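Local coordinates for mutual gliding-motility protein MglA (Myxococcus xanthus DK 1622, PDB 6H17) that binds and hydrolyses GTP as an intracellular switch that coordinates social and adventurous gliding motility and controls the direction and speed of gliding, at residues D97-M110 and P135-V149. Residues are numbered along the deposited sequence; the frame is centred on the assembly and turned at random.
Sequences DGVVFVADSQIERM and PYVIQYNKRDLPNAV. With GSP (5'-guanosine-diphosphate-monothiophosphate), chain C; SO4 (sulfate ion), chain D.
The backbone oxygen of N141 is gripped twice by S105: OG of S105 comes to 2.7 Å from N141 O, and the backbone N of S105 reaches the same N141 O from the opposite face of its carbonyl plane. R143 NH1 adds a weak bond to the serine hydroxyl, while NH1 and NH2 of R143 both close end-on upon V149 O, in the guanidinium plane. Each oxygen of the D104 carboxylate takes two donors. Its OD2 forms a salt bridge with K142 NZ at 2.8 Å, the ammonium standing 42° out of the carboxylate plane, whereas Q106 NE2 meets both carboxylate oxygens on their syn sides. D104 OD1 also accepts the backbone N of Q106 on its anti side, which defines an Asx turn. Replacing D104 with an alanine would probably leave K142 NZ without its carboxylate partner and the Q106 amide held at its oxygen end by N147 but no longer at NE2. Farther along, N147 ND2 donates to Q106 OE1 at 3.1 Å and to E108 OE1.

N141, K142, R143 and D144 form the NKxD guanine-specificity motif of small GTPases. N141 CG lies anti to its own N (chi1 -167°), which brings ND2 to 3.0 Å from N7 of the nucleotide; ND2 also donates to C23 O, and OD1 accepts from A170 N. D144 OD1 and OD2 accept N2 and N1 of the base. K142 lays CG against the base, with NZ also donating to L22 O.

Leading into this site, strands 98-104 and 136-141 run parallel, their axes 4.7 Å apart and 19° askew, joined by six backbone bonds from V99 N–P135 O to N141 N–A103 O. Helix 110-125 links them as a beta-alpha-beta crossover and covers V99, F101 and Y136; helix 176-193 packs on V100 from the other face, and strand 10-18 continues the sheet beyond 98-104.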
loop_
_atom_site.group_PDB
_atom_site.type_symbol
_atom_site.label_atom_id
_atom_site.label_comp_id
_atom_site.label_asym_id
_atom_site.label_seq_id
_atom_site.Cartn_x
_atom_site.Cartn_y
_atom_site.Cartn_z
ATOM N N ASP A 97 -2.821 -1.874 9.073
ATOM C CA ASP A 97 -3.111 -3.306 9.124
ATOM C C ASP A 97 -2.443 -4.099 8.019
ATOM O O ASP A 97 -2.193 -5.295 8.202
ATOM C CB ASP A 97 -4.621 -3.541 9.068
ATOM C CG ASP A 97 -5.325 -2.898 10.226
ATOM O OD1 ASP A 97 -4.967 -3.219 11.380
ATOM O OD2 ASP A 97 -6.180 -2.026 10.009
ATOM N N GLY A 98 -2.179 -3.492 6.878
ATOM C CA GLY A 98 -1.441 -4.169 5.822
ATOM C C GLY A 98 -0.718 -3.149 4.979
ATOM O O GLY A 98 -1.151 -1.997 4.874
ATOM N N VAL A 99 0.381 -3.578 4.366
ATOM C CA VAL A 99 1.211 -2.694 3.556
ATOM C C VAL A 99 1.418 -3.276 2.169
ATOM O O VAL A 99 1.619 -4.486 2.000
ATOM C CB VAL A 99 2.576 -2.444 4.223
ATOM C CG1 VAL A 99 3.509 -1.678 3.303
ATOM C CG2 VAL A 99 2.408 -1.692 5.526
ATOM N N VAL A 100 1.374 -2.406 1.167
ATOM C CA VAL A 100 1.813 -2.716 -0.189
ATOM C C VAL A 100 3.040 -1.862 -0.428
ATOM O O VAL A 100 2.956 -0.625 -0.356
ATOM C CB VAL A 100 0.743 -2.389 -1.237
ATOM C CG1 VAL A 100 1.303 -2.614 -2.632
ATOM C CG2 VAL A 100 -0.517 -3.212 -1.017
ATOM N N PHE A 101 4.178 -2.493 -0.711
ATOM C CA PHE A 101 5.364 -1.752 -1.123
ATOM C C PHE A 101 5.388 -1.706 -2.642
ATOM O O PHE A 101 5.474 -2.754 -3.289
ATOM C CB PHE A 101 6.650 -2.371 -0.595
ATOM C CG PHE A 101 7.857 -1.539 -0.911
ATOM C CD1 PHE A 101 8.608 -1.741 -2.069
ATOM C CD2 PHE A 101 8.218 -0.510 -0.062
ATOM C CE1 PHE A 101 9.711 -0.948 -2.347
ATOM C CE2 PHE A 101 9.309 0.295 -0.340
ATOM C CZ PHE A 101 10.063 0.062 -1.453
ATOM N N VAL A 102 5.338 -0.512 -3.212
ATOM C CA VAL A 102 5.359 -0.306 -4.650
ATOM C C VAL A 102 6.787 0.048 -5.033
ATOM O O VAL A 102 7.280 1.131 -4.703
ATOM C CB VAL A 102 4.379 0.786 -5.085
ATOM C CG1 VAL A 102 4.427 0.980 -6.592
ATOM C CG2 VAL A 102 2.953 0.469 -4.625
ATOM N N ALA A 103 7.473 -0.863 -5.715
ATOM C CA ALA A 103 8.831 -0.618 -6.182
ATOM C C ALA A 103 8.798 -0.107 -7.613
ATOM O O ALA A 103 8.014 -0.580 -8.446
ATOM C CB ALA A 103 9.629 -1.911 -6.110
ATOM N N ASP A 104 9.636 0.875 -7.895
ATOM C CA ASP A 104 9.813 1.364 -9.260
ATOM C C ASP A 104 10.829 0.470 -9.958
ATOM O O ASP A 104 11.994 0.434 -9.564
ATOM C CB ASP A 104 10.296 2.812 -9.209
ATOM C CG ASP A 104 10.318 3.479 -10.578
ATOM O OD1 ASP A 104 10.660 2.800 -11.575
ATOM O OD2 ASP A 104 9.982 4.685 -10.666
ATOM N N SER A 105 10.416 -0.250 -10.996
ATOM C CA SER A 105 11.328 -1.216 -11.604
ATOM C C SER A 105 12.481 -0.570 -12.364
ATOM O O SER A 105 13.417 -1.284 -12.754
ATOM C CB SER A 105 10.581 -2.126 -12.588
ATOM O OG SER A 105 9.678 -2.996 -11.916
ATOM N N GLN A 106 12.438 0.728 -12.650
ATOM C CA GLN A 106 13.526 1.347 -13.403
ATOM C C GLN A 106 14.858 1.150 -12.681
ATOM O O GLN A 106 14.979 1.378 -11.474
ATOM C CB GLN A 106 13.282 2.841 -13.570
ATOM C CG GLN A 106 12.077 3.172 -14.393
ATOM C CD GLN A 106 11.860 4.655 -14.487
ATOM O OE1 GLN A 106 12.274 5.299 -15.457
ATOM N NE2 GLN A 106 11.242 5.222 -13.473
ATOM N N ILE A 107 15.889 0.778 -13.439
ATOM C CA ILE A 107 17.179 0.438 -12.837
ATOM C C ILE A 107 17.759 1.619 -12.070
ATOM O O ILE A 107 18.352 1.439 -10.994
ATOM C CB ILE A 107 18.115 -0.140 -13.914
ATOM C CG1 ILE A 107 19.333 -0.819 -13.268
ATOM C CG2 ILE A 107 18.534 0.935 -14.929
ATOM C CD1 ILE A 107 20.033 -1.768 -14.215
ATOM N N GLU A 108 17.538 2.840 -12.562
ATOM C CA GLU A 108 18.047 4.036 -11.897
ATOM C C GLU A 108 17.449 4.242 -10.513
ATOM O O GLU A 108 18.047 4.944 -9.685
ATOM C CB GLU A 108 17.749 5.261 -12.773
ATOM C CG GLU A 108 18.463 5.264 -14.124
ATOM C CD GLU A 108 17.668 4.603 -15.250
ATOM O OE1 GLU A 108 16.680 3.879 -14.991
ATOM O OE2 GLU A 108 18.045 4.818 -16.423
ATOM N N ARG A 109 16.296 3.647 -10.244
ATOM C CA ARG A 109 15.580 3.846 -8.996
ATOM C C ARG A 109 15.766 2.703 -8.016
ATOM O O ARG A 109 15.105 2.686 -6.978
ATOM C CB ARG A 109 14.093 4.072 -9.273
ATOM C CG ARG A 109 13.828 5.349 -10.072
ATOM C CD ARG A 109 14.203 6.591 -9.293
ATOM N NE ARG A 109 13.225 6.897 -8.252
ATOM C CZ ARG A 109 13.424 7.738 -7.238
ATOM N NH1 ARG A 109 14.591 8.356 -7.066
ATOM N NH2 ARG A 109 12.461 7.967 -6.375
ATOM N N MET A 110 16.663 1.764 -8.291
ATOM C CA MET A 110 16.843 0.654 -7.361
ATOM C C MET A 110 17.333 1.128 -6.004
ATOM O O MET A 110 16.875 0.624 -4.975
ATOM C CB MET A 110 17.775 -0.416 -7.936
ATOM C CG MET A 110 17.977 -1.607 -6.977
ATOM S SD MET A 110 16.428 -2.420 -6.474
ATOM C CE MET A 110 16.107 -3.481 -7.881
ATOM N N PRO A 135 0.673 -8.245 7.456
ATOM C CA PRO A 135 0.265 -8.461 6.059
ATOM C C PRO A 135 0.997 -7.508 5.126
ATOM O O PRO A 135 0.978 -6.287 5.322
ATOM C CB PRO A 135 -1.235 -8.176 6.098
ATOM C CG PRO A 135 -1.618 -8.649 7.487
ATOM C CD PRO A 135 -0.500 -8.175 8.356
ATOM N N TYR A 136 1.647 -8.070 4.103
ATOM C CA TYR A 136 2.609 -7.316 3.303
ATOM C C TYR A 136 2.748 -7.960 1.937
ATOM O O TYR A 136 2.990 -9.163 1.829
ATOM C CB TYR A 136 3.955 -7.283 4.044
ATOM C CG TYR A 136 5.122 -6.785 3.227
ATOM C CD1 TYR A 136 5.002 -5.672 2.430
ATOM C CD2 TYR A 136 6.351 -7.437 3.260
ATOM C CE1 TYR A 136 6.051 -5.218 1.658
ATOM C CE2 TYR A 136 7.424 -6.982 2.497
ATOM C CZ TYR A 136 7.252 -5.871 1.698
ATOM O OH TYR A 136 8.274 -5.373 0.911
ATOM N N VAL A 137 2.594 -7.153 0.897
ATOM C CA VAL A 137 2.726 -7.573 -0.496
ATOM C C VAL A 137 3.623 -6.572 -1.189
ATOM O O VAL A 137 3.578 -5.373 -0.887
ATOM C CB VAL A 137 1.350 -7.636 -1.183
ATOM C CG1 VAL A 137 1.464 -7.932 -2.677
ATOM C CG2 VAL A 137 0.450 -8.663 -0.472
ATOM N N ILE A 138 4.437 -7.049 -2.113
ATOM C CA ILE A 138 5.318 -6.186 -2.897
ATOM C C ILE A 138 4.875 -6.172 -4.355
ATOM O O ILE A 138 4.514 -7.212 -4.929
ATOM C CB ILE A 138 6.806 -6.574 -2.748
ATOM C CG1 ILE A 138 7.690 -5.486 -3.392
ATOM C CG2 ILE A 138 7.106 -7.937 -3.314
ATOM C CD1 ILE A 138 9.140 -5.493 -2.863
ATOM N N GLN A 139 4.913 -4.991 -4.954
ATOM C CA GLN A 139 4.560 -4.781 -6.347
ATOM C C GLN A 139 5.764 -4.261 -7.108
ATOM O O GLN A 139 6.380 -3.269 -6.699
ATOM C CB GLN A 139 3.420 -3.772 -6.431
ATOM C CG GLN A 139 2.915 -3.548 -7.845
ATOM C CD GLN A 139 1.885 -2.460 -7.924
ATOM O OE1 GLN A 139 2.209 -1.299 -8.166
ATOM N NE2 GLN A 139 0.616 -2.827 -7.716
ATOM N N TYR A 140 6.096 -4.911 -8.212
ATOM C CA TYR A 140 7.158 -4.452 -9.104
ATOM C C TYR A 140 6.481 -3.669 -10.220
ATOM O O TYR A 140 6.034 -4.242 -11.213
ATOM C CB TYR A 140 7.972 -5.618 -9.646
ATOM C CG TYR A 140 8.504 -6.572 -8.591
ATOM C CD1 TYR A 140 9.007 -6.115 -7.372
ATOM C CD2 TYR A 140 8.483 -7.942 -8.807
ATOM C CE1 TYR A 140 9.497 -7.012 -6.414
ATOM C CE2 TYR A 140 8.959 -8.830 -7.862
ATOM C CZ TYR A 140 9.459 -8.348 -6.670
ATOM O OH TYR A 140 9.937 -9.218 -5.698
ATOM N N ASN A 141 6.390 -2.357 -10.039
ATOM C CA ASN A 141 5.647 -1.497 -10.951
ATOM C C ASN A 141 6.547 -1.002 -12.075
ATOM O O ASN A 141 7.775 -1.127 -12.045
ATOM C CB ASN A 141 5.014 -0.340 -10.166
ATOM C CG ASN A 141 3.993 0.418 -10.958
ATOM O OD1 ASN A 141 3.236 -0.167 -11.745
ATOM N ND2 ASN A 141 3.964 1.730 -10.786
ATOM N N LYS A 142 5.912 -0.440 -13.090
ATOM C CA LYS A 142 6.604 0.104 -14.273
ATOM C C LYS A 142 7.277 -0.989 -15.108
ATOM O O LYS A 142 8.334 -0.775 -15.706
ATOM C CB LYS A 142 7.567 1.252 -13.953
ATOM C CG LYS A 142 6.996 2.270 -12.962
ATOM C CD LYS A 142 7.624 3.642 -13.122
ATOM C CE LYS A 142 7.058 4.611 -12.100
ATOM N NZ LYS A 142 7.842 5.890 -12.096
ATOM N N ARG A 143 6.608 -2.142 -15.239
ATOM C CA ARG A 143 7.145 -3.226 -16.051
ATOM C C ARG A 143 7.185 -2.886 -17.530
ATOM O O ARG A 143 7.865 -3.582 -18.288
ATOM C CB ARG A 143 6.334 -4.516 -15.869
ATOM C CG ARG A 143 6.257 -5.043 -14.446
ATOM C CD ARG A 143 7.608 -5.208 -13.790
ATOM N NE ARG A 143 8.515 -5.962 -14.646
ATOM C CZ ARG A 143 9.836 -5.953 -14.541
ATOM N NH1 ARG A 143 10.423 -5.276 -13.579
ATOM N NH2 ARG A 143 10.573 -6.662 -15.383
ATOM N N ASP A 144 6.489 -1.832 -17.952
ATOM C CA ASP A 144 6.421 -1.434 -19.346
ATOM C C ASP A 144 7.666 -0.710 -19.825
ATOM O O ASP A 144 7.835 -0.538 -21.037
ATOM C CB ASP A 144 5.212 -0.504 -19.551
ATOM C CG ASP A 144 5.286 0.748 -18.703
ATOM O OD1 ASP A 144 5.229 1.858 -19.270
ATOM O OD2 ASP A 144 5.409 0.638 -17.466
ATOM N N LEU A 145 8.538 -0.276 -18.929
ATOM C CA LEU A 145 9.621 0.608 -19.326
ATOM C C LEU A 145 10.849 -0.188 -19.792
ATOM O O LEU A 145 11.157 -1.246 -19.231
ATOM C CB LEU A 145 9.993 1.549 -18.187
ATOM C CG LEU A 145 8.907 2.580 -17.877
ATOM C CD1 LEU A 145 9.317 3.475 -16.730
ATOM C CD2 LEU A 145 8.597 3.405 -19.123
ATOM N N PRO A 146 11.563 0.306 -20.790
ATOM C CA PRO A 146 12.705 -0.456 -21.320
ATOM C C PRO A 146 13.851 -0.559 -20.338
ATOM O O PRO A 146 14.674 -1.483 -20.472
ATOM C CB PRO A 146 13.097 0.323 -22.581
ATOM C CG PRO A 146 12.575 1.706 -22.360
ATOM C CD PRO A 146 11.317 1.558 -21.528
ATOM N N ASN A 147 13.936 0.352 -19.383
ATOM C CA ASN A 147 14.967 0.339 -18.356
ATOM C C ASN A 147 14.521 -0.404 -17.094
ATOM O O ASN A 147 15.200 -0.298 -16.064
ATOM C CB ASN A 147 15.419 1.777 -18.037
ATOM C CG ASN A 147 14.253 2.729 -17.688
ATOM O OD1 ASN A 147 13.169 2.649 -18.262
ATOM N ND2 ASN A 147 14.515 3.679 -16.793
ATOM N N ALA A 148 13.434 -1.167 -17.147
ATOM C CA ALA A 148 13.015 -1.976 -16.012
ATOM C C ALA A 148 13.992 -3.117 -15.773
ATOM O O ALA A 148 14.425 -3.797 -16.709
ATOM C CB ALA A 148 11.621 -2.548 -16.264
ATOM N N VAL A 149 14.321 -3.331 -14.501
ATOM C CA VAL A 149 15.108 -4.488 -14.068
ATOM C C VAL A 149 14.292 -5.757 -14.279
ATOM O O VAL A 149 13.064 -5.735 -14.292
ATOM C CB VAL A 149 15.435 -4.239 -12.578
ATOM C CG1 VAL A 149 16.033 -5.455 -11.894
ATOM C CG2 VAL A 149 16.384 -3.040 -12.458
HETATM P PG GSP C . 4.813 10.440 -4.580
HETATM O O3B GSP C . 4.667 9.490 -5.928
HETATM S S1G GSP C . 6.066 11.763 -5.025
HETATM O O2G GSP C . 3.386 10.939 -4.274
HETATM O O3G GSP C . 5.278 9.493 -3.470
HETATM P PB GSP C . 3.673 8.313 -6.295
HETATM O O1B GSP C . 4.248 7.007 -5.892
HETATM O O2B GSP C . 2.306 8.604 -5.804
HETATM P PA GSP C . 2.545 8.560 -8.951
HETATM O O1A GSP C . 1.581 7.479 -8.818
HETATM O O2A GSP C . 2.049 9.939 -8.899
HETATM O O3A GSP C . 3.730 8.380 -7.905
HETATM O "O5'" GSP C . 3.338 8.279 -10.307
HETATM C "C5'" GSP C . 4.407 9.124 -10.702
HETATM C "C4'" GSP C . 4.561 9.108 -12.218
HETATM O "O4'" GSP C . 4.886 7.773 -12.654
HETATM C "C3'" GSP C . 3.288 9.493 -12.924
HETATM O "O3'" GSP C . 3.597 10.276 -14.066
HETATM C "C2'" GSP C . 2.655 8.176 -13.368
HETATM O "O2'" GSP C . 1.837 8.248 -14.498
HETATM C "C1'" GSP C . 3.928 7.353 -13.612
HETATM N N9 GSP C . 3.740 5.912 -13.507
HETATM C C8 GSP C . 3.170 5.258 -12.458
HETATM N N7 GSP C . 3.160 3.932 -12.703
HETATM C C5 GSP C . 3.737 3.749 -13.933
HETATM C C6 GSP C . 3.981 2.614 -14.703
HETATM O O6 GSP C . 3.705 1.437 -14.368
HETATM N N1 GSP C . 4.567 2.827 -15.912
HETATM C C2 GSP C . 4.924 4.074 -16.358
HETATM N N2 GSP C . 5.506 4.189 -17.540
HETATM N N3 GSP C . 4.691 5.191 -15.632
HETATM C C4 GSP C . 4.097 4.989 -14.441
HETATM S S SO4 D . 13.404 10.933 -4.195
HETATM O O1 SO4 D . 12.164 10.269 -4.597
HETATM O O2 SO4 D . 13.597 10.751 -2.752
HETATM O O3 SO4 D . 14.562 10.365 -4.879
HETATM O O4 SO4 D . 13.261 12.359 -4.483
#